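Local atomic coordinates of UPF0045 protein MJ1052 (Methanocaldococcus jannaschii, PDB entry 2EKY), a protein that is of unknown function but belongs to the UPF0045 family of thiamine-binding-like proteins, so it may bind thiamine or a related small molecule. Residues Y36-E41 with D54-A59; I14-G19 with V71-S76; I30-K35 with K61-T66. All blocks are in the same frame, centred on the assembly; numbering follows the deposited sequence.

Contact 1 (Y36-E41 with D54-A59)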
# COMPACT_ATOMS: atom_id res chain seq x y z
N TYR B 36 -22.98 1.42 -3.94
CA TYR B 36 -23.02 2.22 -2.73
C TYR B 36 -23.10 3.71 -3.06
O TYR B 36 -22.98 4.12 -4.21
CB TYR B 36 -21.81 1.93 -1.84
CG TYR B 36 -21.84 0.54 -1.24
CD1 TYR B 36 -21.54 -0.58 -2.01
CD2 TYR B 36 -22.22 0.35 0.09
CE1 TYR B 36 -21.63 -1.87 -1.48
CE2 TYR B 36 -22.32 -0.93 0.63
CZ TYR B 36 -22.02 -2.03 -0.15
OH TYR B 36 -22.14 -3.30 0.38
N ASP B 37 -23.31 4.51 -2.02
CA ASP B 37 -23.44 5.96 -2.16
C ASP B 37 -22.06 6.61 -2.19
O ASP B 37 -21.67 7.33 -1.27
CB ASP B 37 -24.28 6.49 -0.99
CG ASP B 37 -24.71 7.92 -1.19
OD1 ASP B 37 -24.85 8.34 -2.36
OD2 ASP B 37 -24.93 8.61 -0.17
N LEU B 38 -21.34 6.37 -3.27
CA LEU B 38 -19.98 6.88 -3.42
C LEU B 38 -19.67 7.33 -4.84
O LEU B 38 -20.31 6.90 -5.79
CB LEU B 38 -18.98 5.78 -3.07
CG LEU B 38 -19.21 4.95 -1.80
CD1 LEU B 38 -18.48 3.62 -1.92
CD2 LEU B 38 -18.74 5.74 -0.59
N LYS B 39 -18.69 8.22 -4.95
CA LYS B 39 -18.23 8.67 -6.25
C LYS B 39 -17.12 7.66 -6.52
O LYS B 39 -16.26 7.43 -5.67
CB LYS B 39 -17.66 10.09 -6.18
CG LYS B 39 -17.06 10.57 -7.49
CD LYS B 39 -16.60 12.02 -7.40
CE LYS B 39 -15.98 12.49 -8.71
NZ LYS B 39 -15.47 13.89 -8.62
N VAL B 40 -17.15 7.05 -7.70
CA VAL B 40 -16.16 6.03 -8.04
C VAL B 40 -15.36 6.41 -9.28
O VAL B 40 -15.93 6.70 -10.32
CB VAL B 40 -16.86 4.67 -8.28
CG1 VAL B 40 -15.84 3.59 -8.57
CG2 VAL B 40 -17.70 4.29 -7.06
N GLU B 41 -14.04 6.41 -9.14
CA GLU B 41 -13.15 6.74 -10.24
C GLU B 41 -12.07 5.67 -10.33
O GLU B 41 -11.11 5.69 -9.57
CB GLU B 41 -12.48 8.10 -10.00
CG GLU B 41 -13.42 9.28 -10.02
CD GLU B 41 -14.13 9.43 -11.35
OE1 GLU B 41 -13.48 9.22 -12.40
OE2 GLU B 41 -15.33 9.78 -11.35
N ASP B 54 -17.87 5.38 6.75
CA ASP B 54 -18.54 4.11 7.04
C ASP B 54 -19.04 3.44 5.77
O ASP B 54 -18.97 2.21 5.65
CB ASP B 54 -19.70 4.31 8.01
CG ASP B 54 -19.25 4.77 9.39
OD1 ASP B 54 -18.18 4.31 9.85
OD2 ASP B 54 -19.96 5.58 10.02
N GLU B 55 -19.54 4.22 4.82
CA GLU B 55 -20.03 3.66 3.57
C GLU B 55 -18.86 3.02 2.82
O GLU B 55 -19.00 1.97 2.19
CB GLU B 55 -20.69 4.75 2.71
CG GLU B 55 -21.35 4.23 1.44
CD GLU B 55 -22.71 3.58 1.67
OE1 GLU B 55 -22.97 3.09 2.80
OE2 GLU B 55 -23.52 3.55 0.72
N ILE B 56 -17.69 3.66 2.88
CA ILE B 56 -16.51 3.12 2.21
C ILE B 56 -16.04 1.82 2.88
O ILE B 56 -15.67 0.86 2.19
CB ILE B 56 -15.37 4.16 2.20
CG1 ILE B 56 -15.70 5.25 1.18
CG2 ILE B 56 -14.03 3.48 1.87
CD1 ILE B 56 -14.76 6.43 1.18
N LEU B 57 -16.07 1.77 4.20
CA LEU B 57 -15.66 0.56 4.91
C LEU B 57 -16.62 -0.58 4.60
O LEU B 57 -16.20 -1.73 4.42
CB LEU B 57 -15.60 0.83 6.42
CG LEU B 57 -14.39 1.66 6.86
CD1 LEU B 57 -14.61 2.24 8.24
CD2 LEU B 57 -13.14 0.80 6.83
N LYS B 58 -17.92 -0.28 4.52
CA LYS B 58 -18.92 -1.29 4.20
C LYS B 58 -18.71 -1.80 2.78
O LYS B 58 -18.73 -3.01 2.53
CB LYS B 58 -20.33 -0.72 4.31
CG LYS B 58 -20.70 -0.23 5.70
CD LYS B 58 -22.03 0.50 5.66
CE LYS B 58 -22.34 1.15 7.00
NZ LYS B 58 -23.65 1.86 6.97
N ALA B 59 -18.53 -0.88 1.84
CA ALA B 59 -18.33 -1.24 0.44
C ALA B 59 -17.06 -2.07 0.28
O ALA B 59 -17.04 -3.05 -0.48
CB ALA B 59 -18.23 0.03 -0.41

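Contact 2 (I14-G19 with V71-S76)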
# COMPACT_ATOMS: atom_id res chain seq x y z
N ILE B 14 -7.18 -7.76 -4.91
CA ILE B 14 -6.38 -8.69 -5.70
C ILE B 14 -6.77 -10.15 -5.50
O ILE B 14 -6.52 -10.72 -4.45
CB ILE B 14 -4.88 -8.54 -5.36
CG1 ILE B 14 -4.44 -7.09 -5.57
CG2 ILE B 14 -4.05 -9.48 -6.23
CD1 ILE B 14 -3.01 -6.82 -5.12
N PRO B 15 -7.39 -10.76 -6.51
CA PRO B 15 -7.76 -12.16 -6.33
C PRO B 15 -6.60 -13.09 -6.67
O PRO B 15 -5.86 -12.85 -7.63
CB PRO B 15 -8.93 -12.33 -7.29
CG PRO B 15 -8.53 -11.45 -8.43
CD PRO B 15 -8.00 -10.21 -7.73
N LEU B 16 -6.42 -14.12 -5.85
CA LEU B 16 -5.38 -15.11 -6.11
C LEU B 16 -6.15 -16.32 -6.61
O LEU B 16 -6.63 -17.15 -5.83
CB LEU B 16 -4.61 -15.44 -4.83
CG LEU B 16 -3.47 -14.47 -4.47
CD1 LEU B 16 -4.02 -13.05 -4.32
CD2 LEU B 16 -2.80 -14.92 -3.19
N GLY B 17 -6.29 -16.39 -7.93
CA GLY B 17 -7.00 -17.50 -8.54
C GLY B 17 -6.19 -18.14 -9.65
O GLY B 17 -4.97 -18.00 -9.70
N LYS B 18 -6.88 -18.83 -10.55
CA LYS B 18 -6.25 -19.51 -11.68
C LYS B 18 -6.19 -18.62 -12.92
O LYS B 18 -7.21 -18.14 -13.40
CB LYS B 18 -7.02 -20.79 -12.01
CG LYS B 18 -6.88 -21.24 -13.46
CD LYS B 18 -6.41 -22.67 -13.56
CE LYS B 18 -4.99 -22.79 -13.03
NZ LYS B 18 -4.55 -24.19 -13.03
N GLY B 19 -4.98 -18.43 -13.45
CA GLY B 19 -4.82 -17.60 -14.63
C GLY B 19 -4.41 -16.19 -14.25
O GLY B 19 -4.91 -15.64 -13.27
N VAL B 71 -12.89 -17.01 -5.70
CA VAL B 71 -11.51 -17.50 -5.67
C VAL B 71 -11.20 -17.97 -4.26
O VAL B 71 -11.96 -17.70 -3.34
CB VAL B 71 -10.51 -16.40 -6.11
CG1 VAL B 71 -10.77 -16.01 -7.56
CG2 VAL B 71 -10.62 -15.19 -5.21
N ASP B 72 -10.08 -18.67 -4.08
CA ASP B 72 -9.74 -19.18 -2.76
C ASP B 72 -8.98 -18.23 -1.85
O ASP B 72 -8.82 -18.50 -0.66
CB ASP B 72 -8.93 -20.48 -2.88
CG ASP B 72 -9.72 -21.60 -3.52
OD1 ASP B 72 -10.88 -21.82 -3.12
OD2 ASP B 72 -9.17 -22.28 -4.41
N ARG B 73 -8.51 -17.11 -2.39
CA ARG B 73 -7.77 -16.17 -1.56
C ARG B 73 -7.81 -14.78 -2.17
O ARG B 73 -7.73 -14.63 -3.40
CB ARG B 73 -6.32 -16.63 -1.41
CG ARG B 73 -5.48 -15.82 -0.40
CD ARG B 73 -4.08 -16.41 -0.29
NE ARG B 73 -3.37 -15.95 0.91
CZ ARG B 73 -2.20 -16.45 1.31
NH1 ARG B 73 -1.61 -17.42 0.61
NH2 ARG B 73 -1.64 -16.00 2.43
N VAL B 74 -7.95 -13.78 -1.32
CA VAL B 74 -8.00 -12.40 -1.77
C VAL B 74 -7.17 -11.49 -0.87
O VAL B 74 -7.22 -11.60 0.36
CB VAL B 74 -9.46 -11.86 -1.79
CG1 VAL B 74 -9.49 -10.40 -2.21
CG2 VAL B 74 -10.31 -12.71 -2.74
N VAL B 75 -6.40 -10.60 -1.48
CA VAL B 75 -5.61 -9.63 -0.73
C VAL B 75 -6.19 -8.29 -1.14
O VAL B 75 -6.07 -7.87 -2.29
CB VAL B 75 -4.11 -9.69 -1.11
CG1 VAL B 75 -3.33 -8.64 -0.32
CG2 VAL B 75 -3.54 -11.08 -0.83
N SER B 76 -6.84 -7.61 -0.19
CA SER B 76 -7.47 -6.33 -0.49
C SER B 76 -6.86 -5.22 0.33
O SER B 76 -6.59 -5.39 1.51
CB SER B 76 -8.97 -6.42 -0.23
OG SER B 76 -9.55 -7.48 -0.97
O HOH W 1 -8.18 -19.46 -5.96

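Contact 3 (I30-K35 with K61-T66)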
# COMPACT_ATOMS: atom_id res chain seq x y z
N ILE B 30 -15.69 -3.67 -8.64
CA ILE B 30 -16.03 -2.31 -9.04
C ILE B 30 -17.54 -2.12 -9.07
O ILE B 30 -18.05 -1.09 -8.64
CB ILE B 30 -15.45 -1.97 -10.42
CG1 ILE B 30 -13.92 -1.90 -10.32
CG2 ILE B 30 -16.02 -0.64 -10.92
CD1 ILE B 30 -13.21 -1.72 -11.65
N GLU B 31 -18.26 -3.13 -9.55
CA GLU B 31 -19.72 -3.05 -9.60
C GLU B 31 -20.29 -2.95 -8.20
O GLU B 31 -21.32 -2.32 -7.98
CB GLU B 31 -20.30 -4.26 -10.34
CG GLU B 31 -20.08 -4.21 -11.85
CD GLU B 31 -20.51 -2.88 -12.45
OE1 GLU B 31 -21.69 -2.51 -12.27
OE2 GLU B 31 -19.68 -2.20 -13.09
N VAL B 32 -19.61 -3.59 -7.24
CA VAL B 32 -20.05 -3.53 -5.86
C VAL B 32 -19.93 -2.09 -5.36
O VAL B 32 -20.87 -1.54 -4.79
CB VAL B 32 -19.21 -4.45 -4.95
CG1 VAL B 32 -19.48 -4.13 -3.49
CG2 VAL B 32 -19.56 -5.91 -5.23
N PHE B 33 -18.78 -1.47 -5.58
CA PHE B 33 -18.59 -0.10 -5.13
C PHE B 33 -19.64 0.85 -5.70
O PHE B 33 -20.16 1.71 -4.99
CB PHE B 33 -17.19 0.40 -5.49
CG PHE B 33 -16.10 -0.27 -4.70
CD1 PHE B 33 -16.07 -0.18 -3.31
CD2 PHE B 33 -15.11 -1.01 -5.34
CE1 PHE B 33 -15.08 -0.81 -2.57
CE2 PHE B 33 -14.11 -1.66 -4.61
CZ PHE B 33 -14.10 -1.56 -3.22
N LYS B 34 -19.96 0.68 -6.98
CA LYS B 34 -20.95 1.53 -7.64
C LYS B 34 -22.34 1.41 -7.05
O LYS B 34 -23.17 2.30 -7.22
CB LYS B 34 -21.00 1.23 -9.14
CG LYS B 34 -19.75 1.63 -9.90
CD LYS B 34 -19.89 1.31 -11.39
CE LYS B 34 -18.62 1.66 -12.14
NZ LYS B 34 -18.77 1.39 -13.60
N LYS B 35 -22.61 0.30 -6.35
CA LYS B 35 -23.92 0.09 -5.74
C LYS B 35 -24.09 0.92 -4.48
O LYS B 35 -25.21 1.10 -3.99
CB LYS B 35 -24.12 -1.39 -5.40
CG LYS B 35 -24.22 -2.30 -6.62
CD LYS B 35 -24.52 -3.74 -6.21
CE LYS B 35 -23.43 -4.31 -5.30
NZ LYS B 35 -23.67 -5.73 -4.94
N LYS B 61 -15.57 -4.06 2.54
CA LYS B 61 -15.79 -5.41 3.03
C LYS B 61 -16.61 -6.24 2.05
O LYS B 61 -16.31 -7.40 1.80
CB LYS B 61 -16.50 -5.40 4.39
CG LYS B 61 -16.61 -6.79 5.00
CD LYS B 61 -17.50 -6.85 6.23
CE LYS B 61 -17.57 -8.29 6.75
NZ LYS B 61 -18.53 -8.49 7.87
N GLU B 62 -17.65 -5.64 1.48
CA GLU B 62 -18.49 -6.38 0.55
C GLU B 62 -17.78 -6.70 -0.77
O GLU B 62 -17.97 -7.79 -1.32
CB GLU B 62 -19.78 -5.60 0.27
CG GLU B 62 -20.79 -6.33 -0.61
CD GLU B 62 -21.17 -7.70 -0.09
OE1 GLU B 62 -21.06 -7.93 1.13
OE2 GLU B 62 -21.58 -8.56 -0.89
N ALA B 63 -16.97 -5.78 -1.27
CA ALA B 63 -16.24 -6.01 -2.52
C ALA B 63 -15.24 -7.14 -2.30
O ALA B 63 -15.12 -8.05 -3.13
CB ALA B 63 -15.53 -4.73 -2.97
N HIS B 64 -14.52 -7.07 -1.19
CA HIS B 64 -13.53 -8.09 -0.82
C HIS B 64 -14.22 -9.45 -0.72
O HIS B 64 -13.75 -10.44 -1.28
CB HIS B 64 -12.90 -7.73 0.53
CG HIS B 64 -12.11 -8.85 1.14
ND1 HIS B 64 -10.83 -9.17 0.74
CD2 HIS B 64 -12.42 -9.72 2.13
CE1 HIS B 64 -10.39 -10.18 1.46
NE2 HIS B 64 -11.34 -10.54 2.31
N SER B 65 -15.34 -9.47 0.00
CA SER B 65 -16.09 -10.71 0.21
C SER B 65 -16.68 -11.30 -1.06
O SER B 65 -16.71 -12.53 -1.22
CB SER B 65 -17.20 -10.47 1.23
OG SER B 65 -16.66 -10.01 2.46
N THR B 66 -17.16 -10.45 -1.97
CA THR B 66 -17.75 -10.95 -3.20
C THR B 66 -16.71 -11.60 -4.10
O THR B 66 -17.01 -12.56 -4.81
CB THR B 66 -18.47 -9.83 -3.98
OG1 THR B 66 -19.41 -9.17 -3.13
CG2 THR B 66 -19.22 -10.42 -5.16
O HOH W 2 -22.16 -8.01 -3.44

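Contact 1 (Y36-E41 with D54-A59)
The Y36 ring lies with one face over A59, whose CB sits 3.8 Å from the ring centroid and 15° off the ring normal, a CH-pi contact; the methyl is displaced toward the CG and CD1 side of the ring. At the ring edge, in its plane, stands the E55 carboxylate, with CD 3.6 Å from Y36 CD2. The two planes are turned 77° apart, so the carboxylate meets the rim nearly perpendicular to the ring. K58 adds its CB beside Y36 CE2, while its extended chain leads off toward solvent.

A backbone N-H holds the E55 carboxylate there. D37 N donates to E55 OE2 at 2.9 Å, almost straight at 173°, and uses the anti lone pair of that oxygen. The side chain reaches it because it leaves the helix with CG anti to the backbone N and then bends at chi2, which brings OE2 to D37 N. D37 is the centre of an inverse gamma turn, with a weak bond from L38 N to Y36 O; its own carboxylate has another partner, OD2 accepting from I2 N.

Past the turn, L38 drops its branches onto the helix: CD2 is 3.6 Å from both E55 CG and I56 CG1, and CD1 lies 3.9 Å from A59 CB.

The contact fastens the connection between helix 23-35 and strand 39-42, an outermost strand in the sheet of this chain, against the N-terminal half of helix 53-68. K39 and E41 pair with strand 47-50, while I56 and L57 pack on L78 of strand 73-83.

Contact 2 (I14-G19 with V71-S76)
I14 and V75 form a hydrogen-bonded antiparallel pair that satisfies four backbone atoms: I14 N gives to V75 O at 2.8 Å and V75 N gives to I14 O at 3.0 Å. I14 O also receives a CA-H...O contact from V74. P15 has no amide hydrogen to offer and sits in the non-hydrogen-bonded pair with V74, so the ladder loses no bond there. One step on, L16 N donates to R73 O at 2.8 Å, but R73 N is buried without a partner. L16 O goes instead to a water at 2.8 Å, which accepts from D72 N and so bridges L16 to this loop residue where the two segments part.

The L16 and R73 side chains run alongside each other in the same direction, with L16 CD2 3.5 Å from R73 CD. R73 CG is anti to the backbone N (chi1 -172°) and the chain runs on extended to NE; NH1 donates to A20 O of the third subunit and NH2 forms a salt bridge with D81 of the second subunit.

Strand 6-16 here flanks strand 73-83, one of the two outermost strands within this chain. P15 and V74 face V67 of helix 53-68, with Y25 of helix 23-35 also against P15, and residues 73-76 pair with a strand of the second subunit, carrying the sheet across the interface.

Contact 3 (I30-K35 with K61-T66)
V32 and A63 mark the closest backbone approach of two helices that run roughly antiparallel, their short axes 8.8 Å apart at 151°, with CA atoms only 5.6 Å from each other. The small side chain of A63 permits this. V32 points toward helix 61-66: CG1, anti to its own backbone N at chi1 167°, reaches A63 N at 3.7 Å and lies square across the E62 chain, 3.9 Å from E62 CG. Its other branch, CG2, runs antiparallel to the T66 side chain, near OG1. From the side facing the sheet, F33 brings ring atom CZ obliquely to the alanine methyl, 3.5 Å from A63 CB.

T66 OG1 donates back to E62 O at 2.7 Å, from the opposite face of that carbonyl to T66 N, so one oxygen accepts two bonds. At one side a water accepts from K35 NZ and donates to E62 OE2 at 2.7 Å, joining ends that are 5.4 Å apart.

No direct hydrogen bond crosses between the helices. Cohesion is therefore mostly apolar and close-fitting in the middle, and the opposite charges of K35 and E62 act through water, probably as a modest electrostatic addition at the edge.

In the fold
Contacts 1 and 3 form one continuous layer along helix 53-68, their centres about 9 Å apart. They touch directly: Y36 OH lies 3.3 Å from E62 CB, and A59 CB lies 3.6 Å from F33 CD1, so A59 is packed between the two aromatic residues. Contact 2 lies farther along the sheet, its centre about 15 Å from that of contact 3 and 22 Å from that of contact 1. It is linked to contact 3 through a probable hydrogen bond, S76 OG to H64 ND1 at 2.7 Å. H64 also bonds E82 of the second subunit, so this join between helix and sheet lies at the interface. No ligand site is defined among these contacts.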